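Local coordinates for KaiC-like domain-containing protein (Pyrococcus horikoshii, PDB 3BS4) that is of unknown function but probably has the RecA-like fold of KaiC-like proteins and holds a bound peptide of unknown identity, at residues Val129-Leu133 against Asn134-Gly138; Gly173-Ala176 against Tyr177-Pro181; Ile76-Glu80 against Asn81-Ala85. One frame throughout, in Å; residues are numbered along the deposited sequence.

Interaction 1: Val129-Leu133 against Asn134-Gly138; sequences VWMDL and NLFEG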
ATOM      1  N   VAL A 129      18.265  -9.867  -1.360  1.00 18.84           N
ATOM      2  CA  VAL A 129      18.001 -11.074  -0.565  1.00 19.75           C
ATOM      3  C   VAL A 129      17.047 -12.002  -1.327  1.00 19.20           C
ATOM      4  O   VAL A 129      17.310 -13.204  -1.470  1.00 19.45           O
ATOM      5  CB  VAL A 129      17.447 -10.769   0.855  1.00 20.05           C
ATOM      6  CG1 VAL A 129      17.150 -12.050   1.615  1.00 21.04           C
ATOM      7  CG2 VAL A 129      18.420  -9.895   1.647  1.00 21.57           C
ATOM      8  N   TRP A 130      15.928 -11.458  -1.805  1.00 18.13           N
ATOM      9  CA  TRP A 130      14.971 -12.273  -2.544  1.00 18.24           C
ATOM     10  C   TRP A 130      15.609 -12.921  -3.750  1.00 18.17           C
ATOM     11  O   TRP A 130      15.336 -14.097  -4.051  1.00 18.91           O
ATOM     12  CB  TRP A 130      13.779 -11.428  -2.996  1.00 18.42           C
ATOM     13  CG  TRP A 130      12.823 -11.101  -1.877  1.00 18.58           C
ATOM     14  CD1 TRP A 130      12.501 -11.893  -0.819  1.00 19.92           C
ATOM     15  CD2 TRP A 130      12.020  -9.919  -1.752  1.00 19.73           C
ATOM     16  NE1 TRP A 130      11.558 -11.275  -0.026  1.00 19.54           N
ATOM     17  CE2 TRP A 130      11.244 -10.060  -0.579  1.00 18.39           C
ATOM     18  CE3 TRP A 130      11.887  -8.754  -2.516  1.00 18.29           C
ATOM     19  CZ2 TRP A 130      10.351  -9.076  -0.145  1.00 20.10           C
ATOM     20  CZ3 TRP A 130      11.001  -7.773  -2.080  1.00 20.50           C
ATOM     21  CH2 TRP A 130      10.244  -7.944  -0.912  1.00 18.35           C
ATOM     22  N   MET A 131      16.435 -12.162  -4.468  1.00 17.29           N
ATOM     23  CA  MET A 131      17.064 -12.701  -5.682  1.00 17.62           C
ATOM     24  C   MET A 131      18.087 -13.797  -5.317  1.00 17.80           C
ATOM     25  O   MET A 131      18.125 -14.863  -5.961  1.00 18.23           O
ATOM     26  CB  MET A 131      17.716 -11.602  -6.537  1.00 18.54           C
ATOM     27  CG  MET A 131      18.246 -12.123  -7.888  1.00 20.30           C
ATOM     28  SD  MET A 131      17.006 -12.819  -9.039  1.00 21.84           S
ATOM     29  CE  MET A 131      16.095 -11.319  -9.345  1.00 25.91           C
ATOM     30  N   ASP A 132      18.898 -13.529  -4.293  1.00 17.81           N
ATOM     31  CA  ASP A 132      19.895 -14.532  -3.860  1.00 17.95           C
ATOM     32  C   ASP A 132      19.224 -15.867  -3.517  1.00 17.80           C
ATOM     33  O   ASP A 132      19.740 -16.936  -3.850  1.00 17.29           O
ATOM     34  CB  ASP A 132      20.707 -14.048  -2.667  1.00 18.15           C
ATOM     35  CG  ASP A 132      21.774 -13.021  -3.035  1.00 20.05           C
ATOM     36  OD1 ASP A 132      21.934 -12.650  -4.227  1.00 22.66           O
ATOM     37  OD2 ASP A 132      22.464 -12.566  -2.102  1.00 22.23           O
ATOM     38  N   LEU A 133      18.085 -15.803  -2.836  1.00 16.92           N
ATOM     39  CA  LEU A 133      17.369 -17.007  -2.428  1.00 17.06           C
ATOM     40  C   LEU A 133      16.477 -17.587  -3.524  1.00 17.89           C
ATOM     41  O   LEU A 133      15.833 -18.630  -3.324  1.00 18.40           O
ATOM     42  CB  LEU A 133      16.581 -16.738  -1.141  1.00 16.80           C
ATOM     43  CG  LEU A 133      17.366 -16.194   0.061  1.00 17.33           C
ATOM     44  CD1 LEU A 133      16.442 -16.013   1.295  1.00 17.67           C
ATOM     45  CD2 LEU A 133      18.568 -17.107   0.456  1.00 18.42           C
ATOM     46  N   ASN A 134      16.444 -16.902  -4.671  1.00 18.12           N
ATOM     47  CA  ASN A 134      15.596 -17.272  -5.826  1.00 19.03           C
ATOM     48  C   ASN A 134      14.105 -17.263  -5.492  1.00 19.34           C
ATOM     49  O   ASN A 134      13.325 -18.105  -5.965  1.00 19.16           O
ATOM     50  CB  ASN A 134      16.011 -18.627  -6.450  1.00 19.01           C
ATOM     51  CG  ASN A 134      15.399 -18.838  -7.822  1.00 21.18           C
ATOM     52  OD1 ASN A 134      15.465 -17.957  -8.685  1.00 26.28           O
ATOM     53  ND2 ASN A 134      14.778 -19.992  -8.024  1.00 21.98           N
ATOM     54  N   LEU A 135      13.704 -16.294  -4.673  1.00 18.83           N
ATOM     55  CA  LEU A 135      12.337 -16.271  -4.194  1.00 19.34           C
ATOM     56  C   LEU A 135      11.381 -15.573  -5.151  1.00 19.18           C
ATOM     57  O   LEU A 135      10.177 -15.698  -4.971  1.00 19.12           O
ATOM     58  CB  LEU A 135      12.234 -15.675  -2.784  1.00 19.19           C
ATOM     59  CG  LEU A 135      12.792 -16.571  -1.672  1.00 20.21           C
ATOM     60  CD1 LEU A 135      12.842 -15.823  -0.354  1.00 21.32           C
ATOM     61  CD2 LEU A 135      11.971 -17.865  -1.537  1.00 23.32           C
ATOM     62  N   PHE A 136      11.885 -14.853  -6.153  1.00 19.77           N
ATOM     63  CA  PHE A 136      10.969 -14.259  -7.137  1.00 21.18           C
ATOM     64  C   PHE A 136      10.312 -15.325  -8.008  1.00 22.73           C
ATOM     65  O   PHE A 136       9.182 -15.158  -8.469  1.00 22.69           O
ATOM     66  CB  PHE A 136      11.660 -13.246  -8.042  1.00 20.98           C
ATOM     67  CG  PHE A 136      12.064 -11.968  -7.357  1.00 20.17           C
ATOM     68  CD1 PHE A 136      11.122 -10.958  -7.101  1.00 21.16           C
ATOM     69  CD2 PHE A 136      13.386 -11.738  -7.028  1.00 19.29           C
ATOM     70  CE1 PHE A 136      11.519  -9.757  -6.507  1.00 21.23           C
ATOM     71  CE2 PHE A 136      13.785 -10.544  -6.441  1.00 21.79           C
ATOM     72  CZ  PHE A 136      12.845  -9.557  -6.179  1.00 20.51           C
ATOM     73  N   GLU A 137      11.025 -16.430  -8.223  1.00 24.08           N
ATOM     74  CA  GLU A 137      10.545 -17.497  -9.094  1.00 25.81           C
ATOM     75  C   GLU A 137       9.181 -18.027  -8.671  1.00 24.66           C
ATOM     76  O   GLU A 137       9.020 -18.499  -7.557  1.00 24.99           O
ATOM     77  CB  GLU A 137      11.576 -18.625  -9.130  1.00 27.15           C
ATOM     78  CG  GLU A 137      11.031 -19.968  -9.616  1.00 32.19           C
ATOM     79  CD  GLU A 137      10.642 -19.951 -11.081  1.00 38.18           C
ATOM     80  OE1 GLU A 137      11.406 -19.380 -11.897  1.00 41.05           O
ATOM     81  OE2 GLU A 137       9.569 -20.517 -11.412  1.00 42.04           O
ATOM     82  N   GLY A 138       8.204 -17.923  -9.576  1.00 25.07           N
ATOM     83  CA  GLY A 138       6.851 -18.431  -9.342  1.00 24.93           C
ATOM     84  C   GLY A 138       6.013 -17.575  -8.405  1.00 25.13           C
ATOM     85  O   GLY A 138       4.914 -17.971  -8.013  1.00 26.61           O
TER
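Leu-135 N donates to Trp-130 O (2.8 Å) and Asn-134 N to Met-131 O (2.9 Å), two bonds that fold the chain back onto the last turn of helix 115-132 as Asn-134 turns to positive phi. The first is nearly straight, 170° at the hydrogen; the second comes from above the carbonyl plane of Met-131. This reversal brings the ring of Phe-136 back beside the helix, where it fits between Trp-130 and Met-131. The indole turns an edge toward the face of the phenyl ring in a T-shaped pair, its five-membered ring 5.8 Å from the Phe-136 centroid and the planes 79° apart. The direct touch is Trp-130 CB against Phe-136 CE2, 3.6 Å. Met-131 approaches from the opposite side of the ring plane from Trp-130 CB: with CG anti to its backbone N (chi1 -174°) and the chain bent at the next two torsions, its methyl CE curls back to 3.6 Å from Phe-136 CD2, while SD stays farther off in an oblique Met-aromatic contact. With only an alanine's methyl group in place of the Phe-136 ring, the indole edge would probably lose its aromatic partner and the Met-131 methyl one of its supports, opening a gap between them. Leu-135 serves another part of the indole, CD1 lying near the ring plane at the edge, 4.0 Å from Trp-130 CD1. Leu-133 and Leu-135 run side by side in the same direction, with Leu-133 CB 3.8 Å from Leu-135 CG. Beyond the turn, Trp-130 NE1 is hydrogen-bonded to His-82 O, and both Trp-130 and Phe-136 pack on Leu-51 of strand 51-56 and Leu-141 of strand 141-146. The whole is a Schellman motif with its apolar side chains folded back on the helix, ending it before the chain enters strand 141-146.

Interaction 2: Gly173-Ala176 against Tyr177-Pro181; sequences GHPA and YKKYP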
ATOM      1  N   GLY A 173      15.632   5.590 -12.554  1.00 29.04           N
ATOM      2  CA  GLY A 173      16.996   5.139 -12.862  1.00 28.84           C
ATOM      3  C   GLY A 173      17.708   4.215 -11.883  1.00 28.50           C
ATOM      4  O   GLY A 173      18.744   3.624 -12.221  1.00 28.87           O
ATOM      5  N   HIS A 174      17.170   4.078 -10.675  1.00 27.20           N
ATOM      6  CA  HIS A 174      17.860   3.327  -9.626  1.00 26.09           C
ATOM      7  C   HIS A 174      17.863   1.809  -9.867  1.00 25.39           C
ATOM      8  O   HIS A 174      16.868   1.255 -10.344  1.00 25.00           O
ATOM      9  CB  HIS A 174      17.231   3.633  -8.263  1.00 25.79           C
ATOM     10  CG  HIS A 174      18.126   3.307  -7.114  1.00 24.16           C
ATOM     11  ND1 HIS A 174      18.255   2.028  -6.616  1.00 23.70           N
ATOM     12  CD2 HIS A 174      18.951   4.084  -6.379  1.00 24.49           C
ATOM     13  CE1 HIS A 174      19.116   2.035  -5.615  1.00 24.40           C
ATOM     14  NE2 HIS A 174      19.558   3.270  -5.452  1.00 24.77           N
ATOM     15  N   PRO A 175      18.996   1.134  -9.546  1.00 24.87           N
ATOM     16  CA  PRO A 175      19.090  -0.327  -9.694  1.00 25.12           C
ATOM     17  C   PRO A 175      17.983  -1.113  -9.012  1.00 24.62           C
ATOM     18  O   PRO A 175      17.596  -2.167  -9.507  1.00 25.10           O
ATOM     19  CB  PRO A 175      20.437  -0.671  -9.039  1.00 25.01           C
ATOM     20  CG  PRO A 175      21.221   0.565  -9.091  1.00 26.39           C
ATOM     21  CD  PRO A 175      20.261   1.721  -9.067  1.00 25.16           C
ATOM     22  N   ALA A 176      17.456  -0.596  -7.901  1.00 24.59           N
ATOM     23  CA  ALA A 176      16.362  -1.274  -7.191  1.00 24.93           C
ATOM     24  C   ALA A 176      15.167  -1.547  -8.097  1.00 25.41           C
ATOM     25  O   ALA A 176      14.412  -2.489  -7.877  1.00 24.40           O
ATOM     26  CB  ALA A 176      15.926  -0.454  -5.959  1.00 24.57           C
ATOM     27  N   TYR A 177      14.995  -0.708  -9.118  1.00 26.37           N
ATOM     28  CA  TYR A 177      13.848  -0.813 -10.015  1.00 27.98           C
ATOM     29  C   TYR A 177      14.206  -1.241 -11.421  1.00 29.36           C
ATOM     30  O   TYR A 177      13.333  -1.662 -12.184  1.00 30.12           O
ATOM     31  CB  TYR A 177      13.093   0.514 -10.054  1.00 28.11           C
ATOM     32  CG  TYR A 177      12.719   0.909  -8.673  1.00 27.06           C
ATOM     33  CD1 TYR A 177      11.627   0.307  -8.055  1.00 27.96           C
ATOM     34  CD2 TYR A 177      13.499   1.800  -7.939  1.00 26.11           C
ATOM     35  CE1 TYR A 177      11.285   0.607  -6.782  1.00 28.88           C
ATOM     36  CE2 TYR A 177      13.159   2.111  -6.623  1.00 28.12           C
ATOM     37  CZ  TYR A 177      12.038   1.491  -6.065  1.00 27.25           C
ATOM     38  OH  TYR A 177      11.640   1.747  -4.787  1.00 28.90           O
ATOM     39  N   LYS A 178      15.487  -1.146 -11.755  1.00 30.68           N
ATOM     40  CA  LYS A 178      15.920  -1.446 -13.118  1.00 32.03           C
ATOM     41  C   LYS A 178      16.677  -2.766 -13.250  1.00 31.98           C
ATOM     42  O   LYS A 178      16.723  -3.340 -14.334  1.00 33.19           O
ATOM     43  CB  LYS A 178      16.726  -0.274 -13.698  1.00 32.28           C
ATOM     44  CG  LYS A 178      15.947   1.040 -13.744  1.00 34.13           C
ATOM     45  CD  LYS A 178      14.964   1.098 -14.926  1.00 37.97           C
ATOM     46  CE  LYS A 178      13.651   1.755 -14.507  1.00 40.17           C
ATOM     47  NZ  LYS A 178      12.986   2.534 -15.607  1.00 41.93           N
ATOM     48  N   LYS A 179      17.257  -3.247 -12.151  1.00 31.73           N
ATOM     49  CA  LYS A 179      18.078  -4.461 -12.172  1.00 31.57           C
ATOM     50  C   LYS A 179      17.418  -5.661 -11.467  1.00 30.78           C
ATOM     51  O   LYS A 179      18.001  -6.739 -11.400  1.00 30.62           O
ATOM     52  CB  LYS A 179      19.471  -4.175 -11.580  1.00 32.68           C
ATOM     53  CG  LYS A 179      20.388  -3.270 -12.455  1.00 34.85           C
ATOM     54  CD  LYS A 179      19.848  -1.838 -12.580  1.00 37.77           C
ATOM     55  CE  LYS A 179      20.905  -0.784 -12.926  1.00 36.60           C
ATOM     56  NZ  LYS A 179      20.294   0.599 -12.893  1.00 37.84           N
ATOM     57  N   TYR A 180      16.199  -5.462 -10.957  1.00 28.75           N
ATOM     58  CA  TYR A 180      15.421  -6.513 -10.289  1.00 28.03           C
ATOM     59  C   TYR A 180      13.978  -6.438 -10.767  1.00 26.94           C
ATOM     60  O   TYR A 180      13.576  -5.392 -11.276  1.00 26.39           O
ATOM     61  CB  TYR A 180      15.410  -6.279  -8.779  1.00 27.93           C
ATOM     62  CG  TYR A 180      16.762  -6.350  -8.142  1.00 28.96           C
ATOM     63  CD1 TYR A 180      17.294  -7.582  -7.762  1.00 28.39           C
ATOM     64  CD2 TYR A 180      17.518  -5.200  -7.918  1.00 27.97           C
ATOM     65  CE1 TYR A 180      18.549  -7.676  -7.184  1.00 29.89           C
ATOM     66  CE2 TYR A 180      18.783  -5.283  -7.334  1.00 29.93           C
ATOM     67  CZ  TYR A 180      19.285  -6.533  -6.968  1.00 29.76           C
ATOM     68  OH  TYR A 180      20.522  -6.651  -6.378  1.00 31.73           O
ATOM     69  N   PRO A 181      13.190  -7.521 -10.562  1.00 26.41           N
ATOM     70  CA  PRO A 181      11.774  -7.493 -10.899  1.00 25.71           C
ATOM     71  C   PRO A 181      11.071  -6.344 -10.187  1.00 25.95           C
ATOM     72  O   PRO A 181      11.433  -5.996  -9.065  1.00 25.56           O
ATOM     73  CB  PRO A 181      11.261  -8.828 -10.370  1.00 25.92           C
ATOM     74  CG  PRO A 181      12.467  -9.724 -10.462  1.00 26.11           C
ATOM     75  CD  PRO A 181      13.574  -8.838 -10.016  1.00 26.25           C
TER
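His-174 N-caps the short helix 175-178, and its backbone O receives Tyr-177 N at 3.0 Å across the first turn. The imidazole bends back to take part as well: with CG set anti to the backbone N (chi1 -160°), ND1 accepts from Ala-176 N at 3.0 Å. The bond is almost straight, 170° at the hydrogen, and the donor lies close to the ring plane, which fixes the rotation of the imidazole; Pro-175 CD lies over one face, toward the rim. Ala-176 CB sits over the face of the ring of the next residue, Tyr-177, in a CH-pi contact 4.2 Å from the ring centroid, while His-174 CB approaches the edge of the same ring. The phenol oxygen of Tyr-177 is hydrogen-bonded to the backbone of the bound peptide, so this packed ring also forms part of the peptide's surroundings. Lys-179 bends at its second torsion (chi2 66°) and then runs nearly straight back alongside Pro-175, its CD 3.8 Å from Pro-175 CB. A backbone bond from Lys-179 N to Pro-175 O, 2.9 Å, holds the base of that lysine to the turn. Pro-175 O also lies at the edge of the Tyr-180 ring, 3.4 Å from CD2. The turn comes after helix 157-173 and leads into strand 184-190. Helix 115-132 flanks it: Glu-124 meets His-174 and Pro-175, and Lys-127 reaches Ala-176 O and Pro-181 O with its ammonium group while packing against Tyr-180.

Interaction 3: Ile76-Glu80 against Asn81-Ala85; sequences IKYLE and NHRLA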
ATOM      1  N   ILE A  76       5.721 -12.020  12.238  1.00 26.41           N
ATOM      2  CA  ILE A  76       7.071 -12.552  12.517  1.00 27.30           C
ATOM      3  C   ILE A  76       7.438 -13.752  11.646  1.00 26.66           C
ATOM      4  O   ILE A  76       8.576 -13.854  11.174  1.00 26.66           O
ATOM      5  CB  ILE A  76       7.257 -12.976  13.993  1.00 28.52           C
ATOM      6  CG1 ILE A  76       6.355 -12.150  14.928  1.00 31.12           C
ATOM      7  CG2 ILE A  76       8.747 -12.953  14.373  1.00 28.89           C
ATOM      8  CD1 ILE A  76       7.027 -11.066  15.741  1.00 33.96           C
ATOM      9  N   LYS A  77       6.484 -14.655  11.436  1.00 26.17           N
ATOM     10  CA  LYS A  77       6.710 -15.848  10.612  1.00 26.25           C
ATOM     11  C   LYS A  77       6.997 -15.485   9.156  1.00 25.26           C
ATOM     12  O   LYS A  77       7.870 -16.060   8.529  1.00 24.99           O
ATOM     13  CB  LYS A  77       5.506 -16.792  10.667  1.00 26.99           C
ATOM     14  CG  LYS A  77       5.086 -17.150  12.076  1.00 30.96           C
ATOM     15  CD  LYS A  77       4.348 -18.476  12.142  1.00 35.17           C
ATOM     16  CE  LYS A  77       4.037 -18.853  13.591  1.00 37.41           C
ATOM     17  NZ  LYS A  77       5.200 -18.615  14.500  1.00 39.99           N
ATOM     18  N   TYR A  78       6.236 -14.533   8.614  1.00 23.82           N
ATOM     19  CA  TYR A  78       6.458 -14.113   7.237  1.00 22.38           C
ATOM     20  C   TYR A  78       7.758 -13.341   7.110  1.00 21.74           C
ATOM     21  O   TYR A  78       8.426 -13.416   6.082  1.00 21.25           O
ATOM     22  CB  TYR A  78       5.283 -13.271   6.726  1.00 22.65           C
ATOM     23  CG  TYR A  78       4.056 -14.099   6.412  1.00 22.45           C
ATOM     24  CD1 TYR A  78       3.898 -14.702   5.175  1.00 23.86           C
ATOM     25  CD2 TYR A  78       3.057 -14.285   7.367  1.00 23.22           C
ATOM     26  CE1 TYR A  78       2.771 -15.477   4.887  1.00 24.67           C
ATOM     27  CE2 TYR A  78       1.935 -15.047   7.090  1.00 25.41           C
ATOM     28  CZ  TYR A  78       1.801 -15.640   5.852  1.00 24.81           C
ATOM     29  OH  TYR A  78       0.679 -16.396   5.569  1.00 26.29           O
ATOM     30  N   LEU A  79       8.119 -12.591   8.145  1.00 21.53           N
ATOM     31  CA  LEU A  79       9.404 -11.903   8.155  1.00 22.52           C
ATOM     32  C   LEU A  79      10.561 -12.901   8.176  1.00 23.65           C
ATOM     33  O   LEU A  79      11.488 -12.817   7.365  1.00 23.31           O
ATOM     34  CB  LEU A  79       9.508 -10.952   9.353  1.00 22.68           C
ATOM     35  CG  LEU A  79       8.648  -9.683   9.344  1.00 23.54           C
ATOM     36  CD1 LEU A  79       8.787  -9.014  10.699  1.00 25.98           C
ATOM     37  CD2 LEU A  79       9.083  -8.699   8.253  1.00 24.10           C
ATOM     38  N   GLU A  80      10.486 -13.860   9.093  1.00 24.73           N
ATOM     39  CA  GLU A  80      11.601 -14.782   9.294  1.00 27.00           C
ATOM     40  C   GLU A  80      11.758 -15.745   8.112  1.00 26.19           C
ATOM     41  O   GLU A  80      12.848 -16.257   7.853  1.00 27.41           O
ATOM     42  CB  GLU A  80      11.491 -15.475  10.671  1.00 27.37           C
ATOM     43  CG  GLU A  80      11.775 -14.472  11.816  1.00 31.27           C
ATOM     44  CD  GLU A  80      11.999 -15.080  13.216  1.00 32.24           C
ATOM     45  OE1 GLU A  80      11.814 -16.303  13.411  1.00 39.18           O
ATOM     46  OE2 GLU A  80      12.363 -14.304  14.140  1.00 38.92           O
ATOM     47  N   ASN A  81      10.680 -15.959   7.373  1.00 25.22           N
ATOM     48  CA  ASN A  81      10.711 -16.822   6.199  1.00 24.94           C
ATOM     49  C   ASN A  81      10.905 -16.052   4.896  1.00 24.09           C
ATOM     50  O   ASN A  81      10.740 -16.609   3.818  1.00 23.44           O
ATOM     51  CB  ASN A  81       9.473 -17.729   6.163  1.00 26.14           C
ATOM     52  CG  ASN A  81       9.541 -18.845   7.222  1.00 28.82           C
ATOM     53  OD1 ASN A  81      10.199 -19.865   7.012  1.00 33.79           O
ATOM     54  ND2 ASN A  81       8.887 -18.637   8.366  1.00 31.37           N
ATOM     55  N   HIS A  82      11.259 -14.774   5.019  1.00 23.08           N
ATOM     56  CA  HIS A  82      11.698 -13.943   3.884  1.00 23.50           C
ATOM     57  C   HIS A  82      10.604 -13.629   2.869  1.00 22.70           C
ATOM     58  O   HIS A  82      10.909 -13.265   1.737  1.00 23.54           O
ATOM     59  CB  HIS A  82      12.927 -14.577   3.190  1.00 24.43           C
ATOM     60  CG  HIS A  82      14.159 -14.546   4.038  1.00 27.78           C
ATOM     61  ND1 HIS A  82      14.778 -15.689   4.493  1.00 30.64           N
ATOM     62  CD2 HIS A  82      14.862 -13.508   4.545  1.00 28.91           C
ATOM     63  CE1 HIS A  82      15.818 -15.356   5.235  1.00 31.67           C
ATOM     64  NE2 HIS A  82      15.896 -14.038   5.278  1.00 32.10           N
ATOM     65  N   ARG A  83       9.342 -13.778   3.268  1.00 21.50           N
ATOM     66  CA  ARG A  83       8.220 -13.474   2.377  1.00 20.91           C
ATOM     67  C   ARG A  83       7.831 -12.008   2.461  1.00 20.23           C
ATOM     68  O   ARG A  83       7.375 -11.423   1.475  1.00 20.77           O
ATOM     69  CB  ARG A  83       6.994 -14.318   2.734  1.00 21.46           C
ATOM     70  CG  ARG A  83       7.236 -15.832   2.616  1.00 23.76           C
ATOM     71  CD  ARG A  83       7.709 -16.192   1.213  1.00 25.50           C
ATOM     72  NE  ARG A  83       7.501 -17.620   0.927  1.00 28.45           N
ATOM     73  CZ  ARG A  83       8.339 -18.599   1.272  1.00 30.22           C
ATOM     74  NH1 ARG A  83       9.467 -18.342   1.926  1.00 30.52           N
ATOM     75  NH2 ARG A  83       8.040 -19.849   0.956  1.00 30.65           N
ATOM     76  N   LEU A  84       7.983 -11.447   3.654  1.00 19.09           N
ATOM     77  CA  LEU A  84       7.591 -10.064   3.929  1.00 19.34           C
ATOM     78  C   LEU A  84       8.821  -9.230   4.295  1.00 19.43           C
ATOM     79  O   LEU A  84       9.655  -9.677   5.095  1.00 19.41           O
ATOM     80  CB  LEU A  84       6.583 -10.063   5.075  1.00 19.71           C
ATOM     81  CG  LEU A  84       6.113  -8.724   5.646  1.00 19.19           C
ATOM     82  CD1 LEU A  84       5.404  -7.900   4.559  1.00 17.21           C
ATOM     83  CD2 LEU A  84       5.230  -8.956   6.869  1.00 18.93           C
ATOM     84  N   ALA A  85       8.932  -8.039   3.704  1.00 18.50           N
ATOM     85  CA  ALA A  85       9.955  -7.059   4.095  1.00 18.02           C
ATOM     86  C   ALA A  85       9.219  -5.815   4.563  1.00 18.51           C
ATOM     87  O   ALA A  85       8.252  -5.411   3.930  1.00 19.37           O
ATOM     88  CB  ALA A  85      10.855  -6.721   2.932  1.00 18.88           C
TER
HETATM   89  O   HOH W   1      11.995 -10.775   5.560  1.00 30.21           O
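Lys-77 O is gripped twice by Asn-81, whose backbone N and side-chain ND2 reach it from opposite faces of the carbonyl plane, ND2 at 2.8 Å. With that oxygen nearly in its amide plane, the Asn-81 side chain is held against the end of helix 75-80. The helix closes in a Schellman motif with His-82, at positive phi, as the C-prime residue: Arg-83 N donates to Tyr-78 O (3.0 Å) and His-82 N to Leu-79 O (3.1 Å). Tyr-78 O takes a second bond, from Leu-84 N, so the same carbonyl ties the helix end to the start of strand 84-87. Tyr-78 CB packs 3.8 Å from Leu-84 CB, and Arg-83 CB lies at the edge of the tyrosine ring, 4.0 Å from Tyr-78 CD1. Leu-84, its CG anti to the backbone N (chi1 174°), brings CG to 4.0 Å from Leu-79 CD2. The Arg-83 chain, bent at its second torsion, leads its guanidinium away from the helix, NH1 donating to Asn-81 O and NE forming a salt bridge with Asp-49. One water spans the turn, donating to Leu-79 O and, at 2.6 Å, to Leu-84 O.

In the fold
Along the chain the three contacts come in series, and none nests in or crosses another: interaction 3 first, then 1, then 2. Each closes a short local turn. Interaction 3 joins helix 75-80 to strand 84-87, interaction 1 ends helix 115-132 ahead of strand 141-146, and interaction 2 leads from helix 157-173 toward strand 184-190, all three strands belonging to the parallel part of the central sheet. Interaction 1 touches both others. His-82 of interaction 3 meets its Leu-133 and Leu-135, and Ala-85 packs on Trp-130; Pro-181 of interaction 2 packs on Met-131 and Phe-136. Interactions 2 and 3 do not touch, their nearest atoms about 11 Å apart.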